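Local coordinates for protein dermonecrotic toxin (Pasteurella multocida, PDB 2EBF) that acts as a potent mitogenic, dermonecrotic toxin that induces bone resorption and is associated with severe progressive atrophic rhinitis in pigs, here represented by its C-terminal region, at residues 572-577 / 715-720; 648-653 / 707-712. All blocks are in the same frame, centred on the assembly; numbering follows the deposited sequence.

Contact 1 of 2, residues 572-577 / 715-720; sequences KQFKLT and INPFVE
Lys-572 and Asn-716 supply the hydrogen bond of this contact: the backbone N of Asn-716 donates to O of Lys-572 over 2.9 Å, nearly straight at 165°. One residue along each chain, Gln-573 faces Ile-715 with their CA atoms 4.2 Å apart. A backbone bond between Phe-574 and Ala-714 flanks this pair on its other side, which identifies Gln-573 and Ile-715 as a non-hydrogen-bonded antiparallel pair.

Among the polar side chains, OD1 of Asn-716 comes within 2.9 Å of the Lys-572 N, but the angle is too poor for a hydrogen bond. The amide is held instead through ND2, which donates to the backbone oxygens of Thr-738 and Tyr-41.

The apolar part centres on Phe-574. The CD2 and CE2 atoms of its ring meet the pyrrolidine of Pro-717, with CD2 3.4 Å from Pro-717 CG and CE2 3.5 Å from Pro-717 CD; the two rings meet at a slant. Within its own segment, Phe-574 also carries CE of Lys-572 3.7 Å above its ring centre. Nearby, Gln-573 swings its CG anti to the backbone N (chi1 -175°), which brings that methylene 3.9 Å from CG1 of Ile-715.

The chain turns a corner at Asn-716, where the single bridge gives way to strand 717-720. Pro-717 and Val-719 make backbone hydrogen bonds with Leu-569 and Lys-567, so the contact adds an isolated antiparallel bridge, past the corner at Asn-716, to the pairing of strand 717-720 with the outermost strand 567-568 of the antiparallel sheet in the C3 domain.

Contact 2 of 2, residues 648-653 / 707-712; sequences ASITWW and EIAQRN
Strand 648-653 and helix 707-711 run in nearly the same direction, their axes 24° apart and 9.5 Å distant at closest approach, the layered alpha/beta packing of a helix laid on one face of the antiparallel sheet in the C3 domain. Ile-650 and Trp-652, two residues apart on the strand, both point toward the helix and carry the strand's half of the interface.

Ile-650 uses two different methyls. Its CG2 meets CG2 of Ile-708 at 3.8 Å, while CD1, at the end of the longer branch, stops 3.9 Å from CB of Ala-709. The same CG2 of Ile-708 also lies against CZ3 of Trp-652, so a single methyl touches both Ile-650 and the benzo part of the indole.

Trp-652 has CG between the backbone N and the carbonyl carbon (chi1 65°), a rotation that carries its six-membered ring to the end of the helix. There CZ2 approaches CB of Asn-712 at 3.6 Å, and the ring and amide planes are inclined by only 24°. Asn-712, the first residue to leave helical geometry, is tied back to the last turn: its ND2 donates to O of Ile-708 at 2.9 Å, and its own N reaches that oxygen from the opposite face of the carbonyl. On another side of the helix, Arg-711 makes a salt bridge to Glu-707, whose OE2 also pairs with Arg-586.

A water completes the junction, accepting from NE1 of Trp-652 at 3.0 Å and donating to O of Asn-712 at 2.7 Å.

From the N terminus, the chain first reaches 572-577, in the loop after strand 567-568, then passes through several helices to 648-653 on strand 643-656. It runs on through strands 660-673, 676-681 and 697-700 into helix 701-711, where contact 2 closes a loop with 53 residues between its segments. A short connection leads to 715-720, and contact 1 closes the larger loop, of 137 residues, with contact 2 nested inside it. Their centres lie 6 Å apart. Strands 717-720 and 643-656 are neighbours in one sheet, with probable hydrogen bonds from Phe-718 N to Thr-651 O and from Ser-649 N to Glu-720 O. Together the contacts join edge loop, sheet and helix.

Contact 1 of 2, residues 572-577 / 715-720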
loop_
_atom_site.group_PDB
_atom_site.type_symbol
_atom_site.label_atom_id
_atom_site.label_comp_id
_atom_site.label_asym_id
_atom_site.label_seq_id
_atom_site.Cartn_x
_atom_site.Cartn_y
_atom_site.Cartn_z
ATOM N N LYS A 572 20.450 -15.460 0.858
ATOM C CA LYS A 572 20.681 -16.735 0.210
ATOM C C LYS A 572 22.180 -16.962 0.112
ATOM O O LYS A 572 22.970 -16.087 0.479
ATOM C CB LYS A 572 20.065 -16.725 -1.188
ATOM C CG LYS A 572 20.646 -15.668 -2.122
ATOM C CD LYS A 572 20.180 -15.909 -3.545
ATOM C CE LYS A 572 20.953 -15.047 -4.520
ATOM N NZ LYS A 572 20.435 -15.199 -5.897
ATOM N N GLN A 573 22.566 -18.145 -0.350
ATOM C CA GLN A 573 23.956 -18.375 -0.712
ATOM C C GLN A 573 24.173 -17.987 -2.171
ATOM O O GLN A 573 23.439 -18.423 -3.063
ATOM C CB GLN A 573 24.373 -19.824 -0.486
ATOM C CG GLN A 573 25.866 -20.062 -0.738
ATOM C CD GLN A 573 26.310 -21.460 -0.390
ATOM O OE1 GLN A 573 27.395 -21.660 0.158
ATOM N NE2 GLN A 573 25.477 -22.441 -0.705
ATOM N N PHE A 574 25.184 -17.166 -2.411
ATOM C CA PHE A 574 25.524 -16.776 -3.767
ATOM C C PHE A 574 26.462 -17.795 -4.392
ATOM O O PHE A 574 27.223 -18.451 -3.684
ATOM C CB PHE A 574 26.104 -15.364 -3.776
ATOM C CG PHE A 574 25.065 -14.289 -3.577
ATOM C CD1 PHE A 574 24.760 -13.405 -4.602
ATOM C CD2 PHE A 574 24.364 -14.186 -2.384
ATOM C CE1 PHE A 574 23.791 -12.416 -4.430
ATOM C CE2 PHE A 574 23.384 -13.204 -2.210
ATOM C CZ PHE A 574 23.099 -12.323 -3.232
ATOM N N LYS A 575 26.355 -17.957 -5.711
ATOM C CA LYS A 575 27.150 -18.930 -6.468
ATOM C C LYS A 575 27.416 -18.391 -7.863
ATOM O O LYS A 575 26.654 -17.576 -8.387
ATOM C CB LYS A 575 26.415 -20.267 -6.616
ATOM C CG LYS A 575 25.893 -20.873 -5.324
ATOM C CD LYS A 575 24.779 -21.866 -5.607
ATOM C CE LYS A 575 24.010 -22.201 -4.340
ATOM N NZ LYS A 575 22.869 -23.113 -4.667
ATOM N N LEU A 576 28.502 -18.864 -8.459
ATOM C CA LEU A 576 28.808 -18.596 -9.855
ATOM C C LEU A 576 27.745 -19.258 -10.747
ATOM O O LEU A 576 27.380 -20.411 -10.522
ATOM C CB LEU A 576 30.197 -19.146 -10.176
ATOM C CG LEU A 576 31.463 -18.284 -10.305
ATOM C CD1 LEU A 576 31.296 -16.829 -9.949
ATOM C CD2 LEU A 576 32.632 -18.911 -9.559
ATOM N N THR A 577 27.245 -18.511 -11.733
ATOM C CA THR A 577 26.209 -18.994 -12.654
ATOM C C THR A 577 26.856 -19.856 -13.721
ATOM O O THR A 577 26.462 -21.007 -13.938
ATOM C CB THR A 577 25.445 -17.817 -13.323
ATOM O OG1 THR A 577 24.422 -17.347 -12.439
ATOM C CG2 THR A 577 24.790 -18.249 -14.648
ATOM N N ILE A 715 27.274 -16.612 1.957
ATOM C CA ILE A 715 25.956 -16.754 2.557
ATOM C C ILE A 715 25.532 -15.429 3.183
ATOM O O ILE A 715 26.261 -14.851 4.003
ATOM C CB ILE A 715 25.912 -17.877 3.638
ATOM C CG1 ILE A 715 26.294 -19.249 3.055
ATOM C CG2 ILE A 715 24.522 -17.942 4.290
ATOM C CD1 ILE A 715 26.780 -20.241 4.128
ATOM N N ASN A 716 24.358 -14.960 2.774
ATOM C CA ASN A 716 23.761 -13.723 3.270
ATOM C C ASN A 716 24.726 -12.528 3.274
ATOM O O ASN A 716 24.890 -11.861 4.297
ATOM C CB ASN A 716 23.106 -13.948 4.645
ATOM C CG ASN A 716 22.046 -15.043 4.624
ATOM O OD1 ASN A 716 21.556 -15.441 3.551
ATOM N ND2 ASN A 716 21.680 -15.539 5.813
ATOM N N PRO A 717 25.351 -12.244 2.112
ATOM C CA PRO A 717 26.371 -11.199 2.036
ATOM C C PRO A 717 25.820 -9.796 2.267
ATOM O O PRO A 717 24.665 -9.508 1.937
ATOM C CB PRO A 717 26.953 -11.353 0.621
ATOM C CG PRO A 717 25.920 -12.086 -0.151
ATOM C CD PRO A 717 25.119 -12.896 0.806
ATOM N N PHE A 718 26.645 -8.964 2.896
ATOM C CA PHE A 718 26.298 -7.592 3.235
ATOM C C PHE A 718 27.394 -6.635 2.752
ATOM O O PHE A 718 28.582 -6.876 2.973
ATOM C CB PHE A 718 26.172 -7.481 4.749
ATOM C CG PHE A 718 25.773 -6.144 5.224
ATOM C CD1 PHE A 718 24.476 -5.668 5.016
ATOM C CD2 PHE A 718 26.674 -5.365 5.947
ATOM C CE1 PHE A 718 24.099 -4.417 5.499
ATOM C CE2 PHE A 718 26.312 -4.123 6.424
ATOM C CZ PHE A 718 25.023 -3.645 6.206
ATOM N N VAL A 719 26.982 -5.541 2.120
ATOM C CA VAL A 719 27.918 -4.563 1.554
ATOM C C VAL A 719 27.803 -3.234 2.296
ATOM O O VAL A 719 26.691 -2.761 2.581
ATOM C CB VAL A 719 27.667 -4.373 0.040
ATOM C CG1 VAL A 719 28.583 -3.296 -0.574
ATOM C CG2 VAL A 719 27.887 -5.698 -0.702
ATOM N N GLU A 720 28.942 -2.660 2.661
ATOM C CA GLU A 720 28.988 -1.261 3.068
ATOM C C GLU A 720 29.875 -0.514 2.087
ATOM O O GLU A 720 30.963 -0.983 1.743
ATOM C CB GLU A 720 29.530 -1.103 4.485
ATOM C CG GLU A 720 28.507 -1.417 5.573
ATOM C CD GLU A 720 29.049 -1.164 6.983
ATOM O OE1 GLU A 720 28.473 -1.719 7.960
ATOM O OE2 GLU A 720 30.036 -0.411 7.116
#

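Contact 2 of 2, residues 648-653 / 707-712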
loop_
_atom_site.group_PDB
_atom_site.type_symbol
_atom_site.label_atom_id
_atom_site.label_comp_id
_atom_site.label_asym_id
_atom_site.label_seq_id
_atom_site.Cartn_x
_atom_site.Cartn_y
_atom_site.Cartn_z
ATOM N N ALA A 648 34.637 0.155 -0.966
ATOM C CA ALA A 648 33.535 -0.733 -0.628
ATOM C C ALA A 648 34.058 -1.934 0.140
ATOM O O ALA A 648 35.207 -2.325 -0.022
ATOM C CB ALA A 648 32.804 -1.191 -1.900
ATOM N N SER A 649 33.203 -2.495 0.990
ATOM C CA SER A 649 33.525 -3.698 1.731
ATOM C C SER A 649 32.350 -4.659 1.664
ATOM O O SER A 649 31.187 -4.255 1.588
ATOM C CB SER A 649 33.847 -3.352 3.185
ATOM O OG SER A 649 34.893 -2.413 3.245
ATOM N N ILE A 650 32.659 -5.945 1.667
ATOM C CA ILE A 650 31.633 -6.966 1.661
ATOM C C ILE A 650 31.979 -8.021 2.699
ATOM O O ILE A 650 33.140 -8.393 2.842
ATOM C CB ILE A 650 31.455 -7.581 0.256
ATOM C CG1 ILE A 650 30.320 -8.611 0.287
ATOM C CG2 ILE A 650 32.792 -8.166 -0.268
ATOM C CD1 ILE A 650 29.841 -9.078 -1.082
ATOM N N THR A 651 30.966 -8.491 3.418
ATOM C CA THR A 651 31.159 -9.490 4.467
ATOM C C THR A 651 30.040 -10.526 4.384
ATOM O O THR A 651 28.942 -10.216 3.943
ATOM C CB THR A 651 31.232 -8.839 5.868
ATOM O OG1 THR A 651 31.510 -9.839 6.855
ATOM C CG2 THR A 651 29.929 -8.099 6.217
ATOM N N TRP A 652 30.320 -11.754 4.809
ATOM C CA TRP A 652 29.372 -12.847 4.616
ATOM C C TRP A 652 29.635 -13.950 5.630
ATOM O O TRP A 652 30.587 -13.872 6.410
ATOM C CB TRP A 652 29.439 -13.397 3.171
ATOM C CG TRP A 652 30.755 -14.044 2.803
ATOM C CD1 TRP A 652 31.104 -15.359 2.978
ATOM C CD2 TRP A 652 31.885 -13.405 2.197
ATOM N NE1 TRP A 652 32.391 -15.572 2.533
ATOM C CE2 TRP A 652 32.892 -14.392 2.043
ATOM C CE3 TRP A 652 32.157 -12.088 1.786
ATOM C CZ2 TRP A 652 34.146 -14.104 1.493
ATOM C CZ3 TRP A 652 33.407 -11.803 1.227
ATOM C CH2 TRP A 652 34.383 -12.813 1.085
ATOM N N TRP A 653 28.777 -14.961 5.616
ATOM C CA TRP A 653 28.928 -16.095 6.521
ATOM C C TRP A 653 29.470 -17.286 5.769
ATOM O O TRP A 653 29.181 -17.480 4.573
ATOM C CB TRP A 653 27.591 -16.475 7.182
ATOM C CG TRP A 653 26.906 -15.340 7.866
ATOM C CD1 TRP A 653 25.777 -14.709 7.441
ATOM C CD2 TRP A 653 27.314 -14.671 9.077
ATOM N NE1 TRP A 653 25.443 -13.700 8.303
ATOM C CE2 TRP A 653 26.367 -13.649 9.319
ATOM C CE3 TRP A 653 28.376 -14.846 9.984
ATOM C CZ2 TRP A 653 26.432 -12.804 10.436
ATOM C CZ3 TRP A 653 28.448 -13.989 11.103
ATOM C CH2 TRP A 653 27.488 -12.971 11.304
ATOM N N GLU A 707 30.541 -10.200 -7.809
ATOM C CA GLU A 707 31.591 -11.145 -8.193
ATOM C C GLU A 707 32.255 -11.800 -6.987
ATOM O O GLU A 707 32.430 -13.017 -6.952
ATOM C CB GLU A 707 32.647 -10.481 -9.078
ATOM C CG GLU A 707 33.919 -11.329 -9.191
ATOM C CD GLU A 707 34.761 -11.050 -10.419
ATOM O OE1 GLU A 707 34.291 -10.394 -11.377
ATOM O OE2 GLU A 707 35.909 -11.527 -10.427
ATOM N N ILE A 708 32.617 -10.986 -5.999
ATOM C CA ILE A 708 33.252 -11.492 -4.787
ATOM C C ILE A 708 32.323 -12.451 -4.027
ATOM O O ILE A 708 32.756 -13.499 -3.558
ATOM C CB ILE A 708 33.714 -10.311 -3.863
ATOM C CG1 ILE A 708 34.758 -9.425 -4.582
ATOM C CG2 ILE A 708 34.301 -10.839 -2.575
ATOM C CD1 ILE A 708 36.049 -10.156 -5.029
ATOM N N ALA A 709 31.050 -12.091 -3.901
ATOM C CA ALA A 709 30.096 -12.944 -3.195
ATOM C C ALA A 709 29.936 -14.291 -3.909
ATOM O O ALA A 709 29.938 -15.344 -3.277
ATOM C CB ALA A 709 28.744 -12.240 -3.053
ATOM N N GLN A 710 29.822 -14.250 -5.228
ATOM C CA GLN A 710 29.620 -15.472 -6.015
ATOM C C GLN A 710 30.836 -16.394 -5.973
ATOM O O GLN A 710 30.710 -17.607 -5.749
ATOM C CB GLN A 710 29.251 -15.120 -7.456
ATOM C CG GLN A 710 27.838 -14.569 -7.602
ATOM C CD GLN A 710 27.430 -14.320 -9.040
ATOM O OE1 GLN A 710 28.266 -14.199 -9.936
ATOM N NE2 GLN A 710 26.122 -14.216 -9.264
ATOM N N ARG A 711 32.021 -15.819 -6.160
ATOM C CA ARG A 711 33.253 -16.615 -6.157
ATOM C C ARG A 711 33.451 -17.326 -4.827
ATOM O O ARG A 711 33.932 -18.473 -4.778
ATOM C CB ARG A 711 34.473 -15.753 -6.500
ATOM C CG ARG A 711 34.555 -15.419 -7.972
ATOM C CD ARG A 711 35.519 -14.293 -8.270
ATOM N NE ARG A 711 36.890 -14.563 -7.837
ATOM C CZ ARG A 711 37.847 -13.638 -7.829
ATOM N NH1 ARG A 711 37.570 -12.414 -8.241
ATOM N NH2 ARG A 711 39.075 -13.930 -7.422
ATOM N N ASN A 712 33.054 -16.650 -3.756
ATOM C CA ASN A 712 33.233 -17.162 -2.414
ATOM C C ASN A 712 32.046 -17.950 -1.868
ATOM O O ASN A 712 32.045 -18.331 -0.689
ATOM C CB ASN A 712 33.591 -16.012 -1.473
ATOM C CG ASN A 712 35.015 -15.550 -1.654
ATOM O OD1 ASN A 712 35.966 -16.270 -1.317
ATOM N ND2 ASN A 712 35.180 -14.353 -2.196
HETATM O O HOH W 1 33.207 -18.304 1.755
#